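Local atomic coordinates of cytochrome P450 113A1 (PDB entry 2JJN), a protein that hydroxylates the C-12 position of the macrolactone ring of erythromycin D to give erythromycin C, as a heme-dependent cytochrome P450 monooxygenase of antibiotic biosynthesis. Residues E94-A105 against R215-L226; G272-E280 against R360-I371. The protein carries 2 engineered substitutions. All coordinates share one frame; numbering follows the deposited sequence.

Contact 1: E94-A105 against R215-L226. With HEM (protoporphyrin IX containing Fe), chain B; SO4 (sulfate ion), chain F.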
loop_
_atom_site.group_PDB
_atom_site.type_symbol
_atom_site.label_atom_id
_atom_site.label_comp_id
_atom_site.label_asym_id
_atom_site.label_seq_id
_atom_site.Cartn_x
_atom_site.Cartn_y
_atom_site.Cartn_z
ATOM N N GLU A 94 9.392 -21.489 -2.654
ATOM C CA GLU A 94 9.366 -21.078 -1.257
ATOM C C GLU A 94 8.179 -20.147 -1.039
ATOM O O GLU A 94 7.492 -20.216 -0.016
ATOM C CB GLU A 94 10.695 -20.425 -0.800
ATOM C CG GLU A 94 10.657 -20.016 0.699
ATOM C CD GLU A 94 11.915 -19.327 1.234
ATOM O OE1 GLU A 94 11.988 -19.127 2.467
ATOM O OE2 GLU A 94 12.824 -18.977 0.450
ATOM N N HIS A 95 7.938 -19.238 -1.991
ATOM C CA HIS A 95 6.829 -18.300 -1.787
ATOM C C HIS A 95 5.487 -18.999 -1.561
ATOM O O HIS A 95 4.658 -18.557 -0.751
ATOM C CB HIS A 95 6.681 -17.337 -2.979
ATOM C CG HIS A 95 5.499 -16.427 -2.848
ATOM N ND1 HIS A 95 4.287 -16.704 -3.450
ATOM C CD2 HIS A 95 5.314 -15.296 -2.119
ATOM C CE1 HIS A 95 3.417 -15.754 -3.133
ATOM N NE2 HIS A 95 4.009 -14.903 -2.316
ATOM N N ARG A 96 5.263 -20.072 -2.311
ATOM C CA ARG A 96 3.995 -20.750 -2.249
ATOM C C ARG A 96 3.834 -21.395 -0.871
ATOM O O ARG A 96 2.763 -21.308 -0.294
ATOM C CB ARG A 96 3.957 -21.817 -3.320
ATOM C CG ARG A 96 2.673 -22.574 -3.338
ATOM C CD ARG A 96 2.907 -23.758 -4.264
ATOM N NE ARG A 96 2.922 -23.319 -5.655
ATOM C CZ ARG A 96 3.679 -23.844 -6.608
ATOM N NH1 ARG A 96 4.525 -24.835 -6.329
ATOM N NH2 ARG A 96 3.586 -23.370 -7.847
ATOM N N ALA A 97 4.907 -22.016 -0.381
ATOM C CA ALA A 97 4.898 -22.686 0.942
ATOM C C ALA A 97 4.652 -21.635 2.019
ATOM O O ALA A 97 3.865 -21.855 2.963
ATOM C CB ALA A 97 6.204 -23.397 1.209
ATOM N N LEU A 98 5.368 -20.516 1.915
ATOM C CA LEU A 98 5.247 -19.493 2.913
ATOM C C LEU A 98 3.842 -18.867 2.893
ATOM O O LEU A 98 3.229 -18.648 3.922
ATOM C CB LEU A 98 6.351 -18.450 2.719
ATOM C CG LEU A 98 6.412 -17.306 3.676
ATOM C CD1 LEU A 98 6.685 -17.821 5.118
ATOM C CD2 LEU A 98 7.525 -16.387 3.235
ATOM N N ARG A 99 3.299 -18.602 1.699
ATOM C CA ARG A 99 1.993 -17.995 1.606
ATOM C C ARG A 99 0.921 -18.914 2.205
ATOM O O ARG A 99 0.023 -18.444 2.892
ATOM C CB ARG A 99 1.673 -17.627 0.134
ATOM C CG ARG A 99 0.305 -17.034 -0.020
ATOM C CD ARG A 99 0.349 -15.573 -0.319
ATOM N NE ARG A 99 -1.004 -15.024 -0.527
ATOM C CZ ARG A 99 -1.257 -13.882 -1.174
ATOM N NH1 ARG A 99 -0.270 -13.158 -1.674
ATOM N NH2 ARG A 99 -2.516 -13.482 -1.333
ATOM N N LYS A 100 1.055 -20.219 1.997
ATOM C CA LYS A 100 0.094 -21.144 2.585
ATOM C C LYS A 100 0.123 -21.088 4.094
ATOM O O LYS A 100 -0.927 -21.095 4.745
ATOM C CB LYS A 100 0.392 -22.564 2.142
ATOM C CG LYS A 100 -0.101 -22.855 0.753
ATOM C CD LYS A 100 0.335 -24.255 0.362
ATOM C CE LYS A 100 -0.109 -24.532 -1.051
ATOM N NZ LYS A 100 0.604 -25.748 -1.526
ATOM N N VAL A 101 1.339 -21.082 4.643
ATOM C CA VAL A 101 1.472 -21.050 6.094
ATOM C C VAL A 101 0.833 -19.773 6.651
ATOM O O VAL A 101 -0.009 -19.814 7.579
ATOM C CB VAL A 101 2.946 -21.101 6.515
ATOM C CG1 VAL A 101 3.053 -20.886 8.016
ATOM C CG2 VAL A 101 3.576 -22.450 6.158
ATOM N N VAL A 102 1.233 -18.619 6.133
ATOM C CA VAL A 102 0.690 -17.389 6.715
ATOM C C VAL A 102 -0.817 -17.233 6.505
ATOM O O VAL A 102 -1.537 -16.725 7.385
ATOM C CB VAL A 102 1.473 -16.134 6.298
ATOM C CG1 VAL A 102 2.925 -16.269 6.697
ATOM C CG2 VAL A 102 1.346 -15.830 4.784
ATOM N N SER A 103 -1.317 -17.691 5.366
ATOM C CA SER A 103 -2.751 -17.622 5.052
ATOM C C SER A 103 -3.549 -18.453 6.044
ATOM O O SER A 103 -4.689 -18.109 6.357
ATOM C CB SER A 103 -3.011 -18.099 3.614
ATOM O OG SER A 103 -4.399 -18.272 3.325
ATOM N N SER A 104 -2.960 -19.552 6.539
ATOM C CA SER A 104 -3.665 -20.415 7.487
ATOM C C SER A 104 -3.857 -19.709 8.845
ATOM O O SER A 104 -4.721 -20.055 9.638
ATOM C CB SER A 104 -2.932 -21.754 7.633
ATOM O OG SER A 104 -1.758 -21.598 8.431
ATOM N N ALA A 105 -3.059 -18.684 9.101
ATOM C CA ALA A 105 -3.226 -17.824 10.295
ATOM C C ALA A 105 -4.054 -16.540 10.069
ATOM O O ALA A 105 -4.877 -16.161 10.909
ATOM C CB ALA A 105 -1.858 -17.433 10.808
ATOM N N ARG A 215 -1.094 -17.311 16.197
ATOM C CA ARG A 215 -1.516 -18.154 15.109
ATOM C C ARG A 215 -0.400 -18.386 14.097
ATOM O O ARG A 215 -0.297 -19.488 13.544
ATOM C CB ARG A 215 -2.724 -17.537 14.419
ATOM C CG ARG A 215 -3.963 -17.528 15.314
ATOM C CD ARG A 215 -5.106 -16.730 14.668
ATOM N NE ARG A 215 -5.505 -17.325 13.397
ATOM C CZ ARG A 215 -6.359 -18.340 13.275
ATOM N NH1 ARG A 215 -6.936 -18.870 14.347
ATOM N NH2 ARG A 215 -6.648 -18.823 12.064
ATOM N N LEU A 216 0.443 -17.371 13.901
ATOM C CA LEU A 216 1.563 -17.512 12.968
ATOM C C LEU A 216 2.605 -18.510 13.525
ATOM O O LEU A 216 3.185 -19.308 12.779
ATOM C CB LEU A 216 2.249 -16.164 12.739
ATOM C CG LEU A 216 1.450 -15.260 11.789
ATOM C CD1 LEU A 216 1.997 -13.838 11.944
ATOM C CD2 LEU A 216 1.547 -15.741 10.321
ATOM N N VAL A 217 2.824 -18.473 14.836
ATOM C CA VAL A 217 3.781 -19.417 15.466
ATOM C C VAL A 217 3.247 -20.850 15.457
ATOM O O VAL A 217 4.019 -21.841 15.339
ATOM C CB VAL A 217 4.230 -18.911 16.869
ATOM C CG1 VAL A 217 4.777 -20.051 17.726
ATOM C CG2 VAL A 217 5.201 -17.705 16.697
ATOM N N LEU A 218 1.928 -20.979 15.617
ATOM C CA LEU A 218 1.357 -22.333 15.657
ATOM C C LEU A 218 1.031 -22.920 14.272
ATOM O O LEU A 218 0.778 -24.122 14.158
ATOM C CB LEU A 218 0.120 -22.356 16.552
ATOM C CG LEU A 218 0.343 -22.064 18.019
ATOM C CD1 LEU A 218 -1.053 -22.008 18.667
ATOM C CD2 LEU A 218 1.177 -23.154 18.632
ATOM N N ALA A 219 1.063 -22.076 13.226
ATOM C CA ALA A 219 0.712 -22.511 11.873
ATOM C C ALA A 219 1.697 -23.547 11.337
ATOM O O ALA A 219 2.928 -23.487 11.584
ATOM C CB ALA A 219 0.699 -21.296 10.917
ATOM N N GLU A 220 1.160 -24.513 10.607
ATOM C CA GLU A 220 2.015 -25.463 9.935
ATOM C C GLU A 220 1.269 -26.063 8.780
ATOM O O GLU A 220 0.143 -26.532 8.972
ATOM C CB GLU A 220 2.394 -26.576 10.868
ATOM C CG GLU A 220 3.400 -27.465 10.210
ATOM C CD GLU A 220 4.048 -28.434 11.165
ATOM O OE1 GLU A 220 3.960 -29.647 10.885
ATOM O OE2 GLU A 220 4.622 -27.984 12.179
ATOM N N VAL A 221 1.882 -26.018 7.601
ATOM C CA VAL A 221 1.269 -26.560 6.391
ATOM C C VAL A 221 2.331 -27.369 5.699
ATOM O O VAL A 221 3.442 -26.891 5.470
ATOM C CB VAL A 221 0.723 -25.420 5.475
ATOM C CG1 VAL A 221 0.085 -26.023 4.219
ATOM C CG2 VAL A 221 -0.283 -24.586 6.240
ATOM N N ASP A 222 2.015 -28.635 5.410
ATOM C CA ASP A 222 2.970 -29.553 4.807
ATOM C C ASP A 222 4.253 -29.664 5.611
ATOM O O ASP A 222 5.338 -29.849 5.046
ATOM C CB ASP A 222 3.256 -29.142 3.372
ATOM C CG ASP A 222 2.010 -29.165 2.503
ATOM O OD1 ASP A 222 1.097 -29.974 2.802
ATOM O OD2 ASP A 222 1.931 -28.355 1.555
ATOM N N GLY A 223 4.129 -29.597 6.934
ATOM C CA GLY A 223 5.301 -29.717 7.800
ATOM C C GLY A 223 6.162 -28.465 7.867
ATOM O O GLY A 223 7.175 -28.452 8.577
ATOM N N ARG A 224 5.772 -27.415 7.157
ATOM C CA ARG A 224 6.528 -26.154 7.177
ATOM C C ARG A 224 5.993 -25.256 8.292
ATOM O O ARG A 224 4.799 -24.978 8.326
ATOM C CB ARG A 224 6.402 -25.437 5.827
ATOM C CG ARG A 224 7.162 -24.092 5.718
ATOM C CD ARG A 224 8.663 -24.273 5.869
ATOM N NE ARG A 224 9.412 -23.156 5.287
ATOM C CZ ARG A 224 9.786 -22.081 5.967
ATOM N NH1 ARG A 224 9.477 -21.973 7.252
ATOM N NH2 ARG A 224 10.476 -21.121 5.362
ATOM N N ALA A 225 6.854 -24.856 9.237
ATOM C CA ALA A 225 6.444 -23.933 10.264
ATOM C C ALA A 225 7.424 -22.769 10.235
ATOM O O ALA A 225 8.566 -22.900 9.730
ATOM C CB ALA A 225 6.446 -24.645 11.674
ATOM N N LEU A 226 7.002 -21.643 10.745
ATOM C CA LEU A 226 7.876 -20.463 10.787
ATOM C C LEU A 226 8.739 -20.497 12.006
ATOM O O LEU A 226 8.245 -20.803 13.096
ATOM C CB LEU A 226 7.044 -19.169 10.810
ATOM C CG LEU A 226 5.988 -19.047 9.679
ATOM C CD1 LEU A 226 5.136 -17.783 9.844
ATOM C CD2 LEU A 226 6.647 -19.067 8.305
HETATM C CHA HEM B . 1.168 -7.324 -1.364
HETATM C CHB HEM B . -0.949 -3.027 -2.294
HETATM C CHC HEM B . -2.974 -3.107 2.108
HETATM C CHD HEM B . -0.236 -6.943 3.315
HETATM C C1A HEM B . 0.695 -6.184 -1.982
HETATM C C2A HEM B . 0.997 -5.807 -3.368
HETATM C C3A HEM B . 0.431 -4.623 -3.618
HETATM C C4A HEM B . -0.246 -4.194 -2.411
HETATM C CMA HEM B . 0.499 -3.812 -4.931
HETATM C CAA HEM B . 1.802 -6.654 -4.370
HETATM C CBA HEM B . 3.297 -6.460 -4.195
HETATM C CGA HEM B . 4.101 -7.079 -5.342
HETATM O O1A HEM B . 3.496 -7.681 -6.273
HETATM O O2A HEM B . 5.366 -6.988 -5.261
HETATM C C1B HEM B . -1.698 -2.683 -1.168
HETATM C C2B HEM B . -2.573 -1.542 -1.075
HETATM C C3B HEM B . -3.147 -1.566 0.151
HETATM C C4B HEM B . -2.614 -2.741 0.829
HETATM C CMB HEM B . -2.722 -0.570 -2.264
HETATM C CAB HEM B . -4.132 -0.594 0.830
HETATM C CBB HEM B . -5.028 0.014 0.122
HETATM C C1C HEM B . -2.407 -4.147 2.814
HETATM C C2C HEM B . -2.727 -4.491 4.190
HETATM C C3C HEM B . -1.966 -5.555 4.526
HETATM C C4C HEM B . -1.156 -5.922 3.363
HETATM C CMC HEM B . -3.774 -3.714 5.030
HETATM C CAC HEM B . -1.865 -6.301 5.870
HETATM C CBC HEM B . -2.922 -6.556 6.641
HETATM C C1D HEM B . 0.381 -7.340 2.168
HETATM C C2D HEM B . 1.285 -8.445 2.121
HETATM C C3D HEM B . 1.699 -8.578 0.692
HETATM C C4D HEM B . 1.021 -7.529 -0.011
HETATM C CMD HEM B . 1.749 -9.337 3.311
HETATM C CAD HEM B . 2.677 -9.597 0.081
HETATM C CBD HEM B . 1.932 -10.836 -0.452
HETATM C CGD HEM B . 2.892 -11.755 -1.143
HETATM O O1D HEM B . 4.033 -11.364 -1.443
HETATM O O2D HEM B . 2.490 -12.910 -1.395
HETATM N NA HEM B . -0.102 -5.173 -1.419
HETATM N NB HEM B . -1.694 -3.395 0.029
HETATM N NC HEM B . -1.437 -5.029 2.377
HETATM N ND HEM B . 0.239 -6.808 0.871
HETATM FE FE HEM B . -0.874 -5.175 0.401
HETATM S S SO4 F . -4.374 -16.591 0.020
HETATM O O1 SO4 F . -4.531 -15.132 -0.006
HETATM O O2 SO4 F . -2.998 -16.958 0.326
HETATM O O3 SO4 F . -4.686 -17.156 -1.282
HETATM O O4 SO4 F . -5.310 -17.111 1.017
HETATM O O HOH W 1 3.598 -24.857 3.316
HETATM O O HOH W 2 -1.701 -24.028 9.914
HETATM O O HOH W 3 0.858 -3.911 0.961
#

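Contact 2: G272-E280 against R360-I371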
loop_
_atom_site.group_PDB
_atom_site.type_symbol
_atom_site.label_atom_id
_atom_site.label_comp_id
_atom_site.label_asym_id
_atom_site.label_seq_id
_atom_site.Cartn_x
_atom_site.Cartn_y
_atom_site.Cartn_z
ATOM N N GLY A 272 -24.213 2.166 0.588
ATOM C CA GLY A 272 -23.861 1.012 -0.216
ATOM C C GLY A 272 -22.970 1.363 -1.394
ATOM O O GLY A 272 -22.402 0.480 -2.006
ATOM N N ARG A 273 -22.938 2.658 -1.732
ATOM C CA ARG A 273 -22.083 3.191 -2.815
ATOM C C ARG A 273 -20.604 3.259 -2.385
ATOM O O ARG A 273 -19.719 3.424 -3.233
ATOM C CB ARG A 273 -22.545 4.610 -3.196
ATOM C CG ARG A 273 -23.885 4.606 -3.993
ATOM C CD ARG A 273 -24.638 5.948 -3.955
ATOM N NE ARG A 273 -25.897 5.790 -4.683
ATOM C CZ ARG A 273 -27.001 6.544 -4.584
ATOM N NH1 ARG A 273 -27.121 7.593 -3.747
ATOM N NH2 ARG A 273 -28.038 6.216 -5.354
ATOM N N ILE A 274 -20.328 3.104 -1.088
ATOM C CA ILE A 274 -18.964 3.323 -0.623
ATOM C C ILE A 274 -17.900 2.323 -1.138
ATOM O O ILE A 274 -16.817 2.746 -1.567
ATOM C CB ILE A 274 -18.961 3.518 0.887
ATOM C CG1 ILE A 274 -19.610 4.871 1.192
ATOM C CG2 ILE A 274 -17.584 3.353 1.521
ATOM C CD1 ILE A 274 -19.867 5.139 2.684
ATOM N N PRO A 275 -18.177 1.001 -1.087
ATOM C CA PRO A 275 -17.186 0.088 -1.664
ATOM C C PRO A 275 -16.743 0.475 -3.080
ATOM O O PRO A 275 -15.528 0.348 -3.401
ATOM C CB PRO A 275 -17.912 -1.274 -1.614
ATOM C CG PRO A 275 -18.756 -1.113 -0.375
ATOM C CD PRO A 275 -19.318 0.265 -0.490
ATOM N N ALA A 276 -17.687 0.872 -3.935
ATOM C CA ALA A 276 -17.311 1.226 -5.331
ATOM C C ALA A 276 -16.476 2.500 -5.383
ATOM O O ALA A 276 -15.596 2.661 -6.277
ATOM C CB ALA A 276 -18.581 1.418 -6.143
ATOM N N ILE A 277 -16.723 3.411 -4.439
ATOM C CA ILE A 277 -15.896 4.622 -4.342
ATOM C C ILE A 277 -14.484 4.212 -3.950
ATOM O O ILE A 277 -13.489 4.682 -4.547
ATOM C CB ILE A 277 -16.450 5.598 -3.295
ATOM C CG1 ILE A 277 -17.673 6.309 -3.873
ATOM C CG2 ILE A 277 -15.380 6.624 -2.852
ATOM C CD1 ILE A 277 -18.468 7.125 -2.810
ATOM N N VAL A 278 -14.363 3.291 -2.995
ATOM C CA VAL A 278 -13.030 2.837 -2.545
ATOM C C VAL A 278 -12.283 2.169 -3.724
ATOM O O VAL A 278 -11.138 2.449 -3.951
ATOM C CB VAL A 278 -13.149 1.904 -1.332
ATOM C CG1 VAL A 278 -11.777 1.316 -0.995
ATOM C CG2 VAL A 278 -13.648 2.680 -0.157
ATOM N N GLU A 279 -12.954 1.301 -4.482
ATOM C CA GLU A 279 -12.307 0.652 -5.601
ATOM C C GLU A 279 -11.859 1.675 -6.645
ATOM O O GLU A 279 -10.797 1.538 -7.224
ATOM C CB GLU A 279 -13.257 -0.362 -6.272
ATOM C CG GLU A 279 -13.504 -1.585 -5.440
ATOM C CD GLU A 279 -12.213 -2.231 -4.954
ATOM O OE1 GLU A 279 -11.415 -2.772 -5.788
ATOM O OE2 GLU A 279 -12.025 -2.223 -3.729
ATOM N N GLU A 280 -12.696 2.671 -6.927
ATOM C CA GLU A 280 -12.357 3.629 -7.976
ATOM C C GLU A 280 -11.206 4.562 -7.534
ATOM O O GLU A 280 -10.360 4.951 -8.338
ATOM C CB GLU A 280 -13.591 4.415 -8.415
ATOM C CG GLU A 280 -13.370 5.423 -9.533
ATOM C CD GLU A 280 -12.946 4.848 -10.899
ATOM O OE1 GLU A 280 -12.602 3.638 -10.997
ATOM O OE2 GLU A 280 -12.952 5.667 -11.861
ATOM N N ARG A 360 -9.794 -2.897 2.378
ATOM C CA ARG A 360 -11.126 -2.516 1.923
ATOM C C ARG A 360 -12.042 -2.253 3.113
ATOM O O ARG A 360 -12.895 -1.337 3.027
ATOM C CB ARG A 360 -11.739 -3.588 1.009
ATOM C CG ARG A 360 -11.082 -3.547 -0.374
ATOM C CD ARG A 360 -11.498 -4.791 -1.179
ATOM N NE ARG A 360 -11.084 -4.598 -2.582
ATOM C CZ ARG A 360 -10.594 -5.554 -3.377
ATOM N NH1 ARG A 360 -10.369 -6.759 -2.886
ATOM N NH2 ARG A 360 -10.292 -5.263 -4.662
ATOM N N LEU A 361 -11.908 -3.064 4.160
ATOM C CA LEU A 361 -12.784 -2.918 5.346
ATOM C C LEU A 361 -12.435 -1.631 6.107
ATOM O O LEU A 361 -13.341 -0.842 6.475
ATOM C CB LEU A 361 -12.597 -4.151 6.237
ATOM C CG LEU A 361 -13.422 -4.119 7.522
ATOM C CD1 LEU A 361 -14.935 -4.044 7.267
ATOM C CD2 LEU A 361 -13.042 -5.363 8.372
ATOM N N GLU A 362 -11.163 -1.406 6.323
ATOM C CA GLU A 362 -10.776 -0.202 7.043
ATOM C C GLU A 362 -11.201 1.073 6.317
ATOM O O GLU A 362 -11.707 2.017 6.934
ATOM C CB GLU A 362 -9.268 -0.171 7.251
ATOM C CG GLU A 362 -8.755 -1.332 8.097
ATOM C CD GLU A 362 -7.307 -1.133 8.522
ATOM O OE1 GLU A 362 -6.546 -2.121 8.603
ATOM O OE2 GLU A 362 -6.895 0.008 8.748
ATOM N N ASN A 363 -11.076 1.070 4.993
ATOM C CA ASN A 363 -11.385 2.315 4.278
ATOM C C ASN A 363 -12.903 2.477 4.081
ATOM O O ASN A 363 -13.416 3.622 4.081
ATOM C CB ASN A 363 -10.595 2.362 2.958
ATOM C CG ASN A 363 -9.201 2.772 3.207
ATOM O OD1 ASN A 363 -8.928 3.974 3.285
ATOM N ND2 ASN A 363 -8.318 1.802 3.398
ATOM N N ARG A 364 -13.659 1.376 3.975
ATOM C CA ARG A 364 -15.114 1.471 3.943
ATOM C C ARG A 364 -15.588 2.094 5.250
ATOM O O ARG A 364 -16.383 3.051 5.261
ATOM C CB ARG A 364 -15.746 0.078 3.795
ATOM C CG ARG A 364 -17.271 0.167 3.932
ATOM C CD ARG A 364 -17.945 -1.180 3.590
ATOM N NE ARG A 364 -17.685 -2.268 4.538
ATOM C CZ ARG A 364 -18.381 -2.502 5.660
ATOM N NH1 ARG A 364 -19.318 -1.647 6.093
ATOM N NH2 ARG A 364 -18.156 -3.631 6.355
ATOM N N VAL A 365 -15.143 1.501 6.347
ATOM C CA VAL A 365 -15.616 1.962 7.650
ATOM C C VAL A 365 -15.204 3.410 7.880
ATOM O O VAL A 365 -16.002 4.234 8.318
ATOM C CB VAL A 365 -15.116 1.043 8.783
ATOM C CG1 VAL A 365 -15.487 1.639 10.138
ATOM C CG2 VAL A 365 -15.736 -0.346 8.655
ATOM N N ALA A 366 -13.967 3.738 7.535
ATOM C CA ALA A 366 -13.530 5.116 7.731
ATOM C C ALA A 366 -14.386 6.101 6.920
ATOM O O ALA A 366 -14.790 7.181 7.453
ATOM C CB ALA A 366 -12.058 5.261 7.346
ATOM N N LEU A 367 -14.650 5.792 5.651
ATOM C CA LEU A 367 -15.469 6.715 4.881
ATOM C C LEU A 367 -16.928 6.777 5.405
ATOM O O LEU A 367 -17.515 7.888 5.495
ATOM C CB LEU A 367 -15.426 6.360 3.403
ATOM C CG LEU A 367 -16.194 7.314 2.467
ATOM C CD1 LEU A 367 -15.678 8.727 2.663
ATOM C CD2 LEU A 367 -15.975 6.883 1.000
ATOM N N GLU A 368 -17.453 5.620 5.804
ATOM C CA GLU A 368 -18.773 5.621 6.435
ATOM C C GLU A 368 -18.832 6.570 7.610
ATOM O O GLU A 368 -19.817 7.304 7.786
ATOM C CB GLU A 368 -19.139 4.219 6.899
ATOM C CG GLU A 368 -19.479 3.264 5.726
ATOM C CD GLU A 368 -19.678 1.826 6.224
ATOM O OE1 GLU A 368 -19.348 1.519 7.398
ATOM O OE2 GLU A 368 -20.130 0.966 5.424
ATOM N N GLU A 369 -17.785 6.531 8.448
ATOM C CA GLU A 369 -17.801 7.305 9.693
ATOM C C GLU A 369 -17.560 8.784 9.447
ATOM O O GLU A 369 -18.112 9.639 10.151
ATOM C CB GLU A 369 -16.763 6.729 10.662
ATOM C CG GLU A 369 -17.123 5.341 11.117
ATOM C CD GLU A 369 -18.385 5.339 11.968
ATOM O OE1 GLU A 369 -18.460 6.227 12.839
ATOM O OE2 GLU A 369 -19.285 4.502 11.733
ATOM N N ILE A 370 -16.746 9.100 8.427
ATOM C CA ILE A 370 -16.530 10.493 8.052
ATOM C C ILE A 370 -17.868 11.073 7.633
ATOM O O ILE A 370 -18.240 12.190 8.039
ATOM C CB ILE A 370 -15.492 10.598 6.937
ATOM C CG1 ILE A 370 -14.101 10.283 7.527
ATOM C CG2 ILE A 370 -15.539 11.982 6.263
ATOM C CD1 ILE A 370 -13.019 10.108 6.443
ATOM N N ILE A 371 -18.571 10.318 6.786
ATOM C CA ILE A 371 -19.830 10.858 6.235
ATOM C C ILE A 371 -20.885 10.913 7.355
ATOM O O ILE A 371 -21.663 11.889 7.444
ATOM C CB ILE A 371 -20.283 9.987 5.067
ATOM C CG1 ILE A 371 -19.365 10.262 3.880
ATOM C CG2 ILE A 371 -21.723 10.305 4.670
ATOM C CD1 ILE A 371 -19.578 9.255 2.706
#

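Contact 1: E94-A105 against R215-L226
Val101 and Val221, their CA atoms 5.5 Å apart, mark one place where helix 94-105 meets 215-226; Ala105 and Arg215 mark another. Between these points the second segment leaves its helix at Ala219; from Val221 on it reverses through a type I' turn to Arg224. A water bridges the backbones, donating to Ala97 O and Val221 O. Val101 divides its branches: CG1 lies 3.8 Å from both Ala219 CB and Leu226 CG, while CG2 lies 3.5 Å from Arg224 O, the Arg224 side chain crossing it at about a right angle. Ser104 OG sits between its own backbone N and carbonyl carbon (chi1 76°), where it bonds back to Val101 O at 2.6 Å and rests on Ala219 CB. In one of its two conformers, the one described here, Arg215 bends at chi3 and sends NE, 2.8 Å away and nearly straight (164°), to a lone pair of Ala105 O. Arg224 NH2 pairs mainly with Glu230; its salt bridge to Glu94 is long and doubtful. On another side of the helix His95 and Arg99 both bond heme propionate oxygen O2D. The helix thus lies between heme and the 215-226 connection, and Phe234 of helix 228-259 touches both Val102 and Leu216.

Contact 2: G272-E280 against R360-I371
Ile274 enters helix 360-371 as a knob into the hole formed by Arg364, Leu367, Glu368 and Ile371, showing how one branched side chain can seat two helices that lie far from parallel. The short helical axes approach to 9.5 Å, with 118° between their N-to-C directions. With CG1 beside its backbone N and CG2 anti to it, Ile274 spreads its branches over different walls of the hole. CG2 meets Leu367 CD2 at 3.9 Å, and CD1 reaches farther along the helix to within 3.6 Å of Glu368 CG. The same Leu367 methyl also receives Ile277 CG2, whose side chain crosses it at about a right angle. Beside the knob, Pro275 CG lies 4.0 Å from Arg364 CD. Arg364 bends at chi3, which carries NH1 to Glu368 OE2, one turn further along the same helix, at 2.8 Å; its NH2 goes to Glu115, and Glu368 OE1 to Arg119.

The polar end is built differently. Arg360, extended from CG to NE, offers the side of its guanidinium, so that NE takes Glu279 OE2 at 2.8 Å and NH2 takes OE1 at 3.0 Å. Glu279 folds at chi2 (-51°) to come across the arginine chain. Although the two oxygens lie near the guanidinium plane, the carboxylate is turned 49° from it: both nitrogens stand well out of the carboxylate plane, NH2 on the syn side of OE1 and NE above the plane at OE2. Two bonds therefore restrain the rotation of both groups.

This is the packing of the K helix on the L helix of the P450 fold. Glu280, next to Glu279, belongs with Arg283 to the ExxR motif and also pairs with Arg336, whereas the L helix follows the heme-ligating Cys353.

Overall arrangement
The two contacts illustrate how one fold frames its heme with different chemistry. Both are partly buried, but contact 1 lies farther out, about 23 Å from the chain centre against about 16 Å for contact 2, and their own centres are about 31 Å apart. They share no segment and do not touch. Contact 1 sets a helix against a helix end and a turn, relying on backbone carbonyls and waters as well as apolar side chains; contact 2 joins two helices through a knob and a paired salt bridge. Contact 1 contains two residues that hydrogen-bond a heme propionate; contact 2 comes near the cofactor, the side chain of Asn363 about 5 Å from the heme. Helix 228-259 touches residues of both.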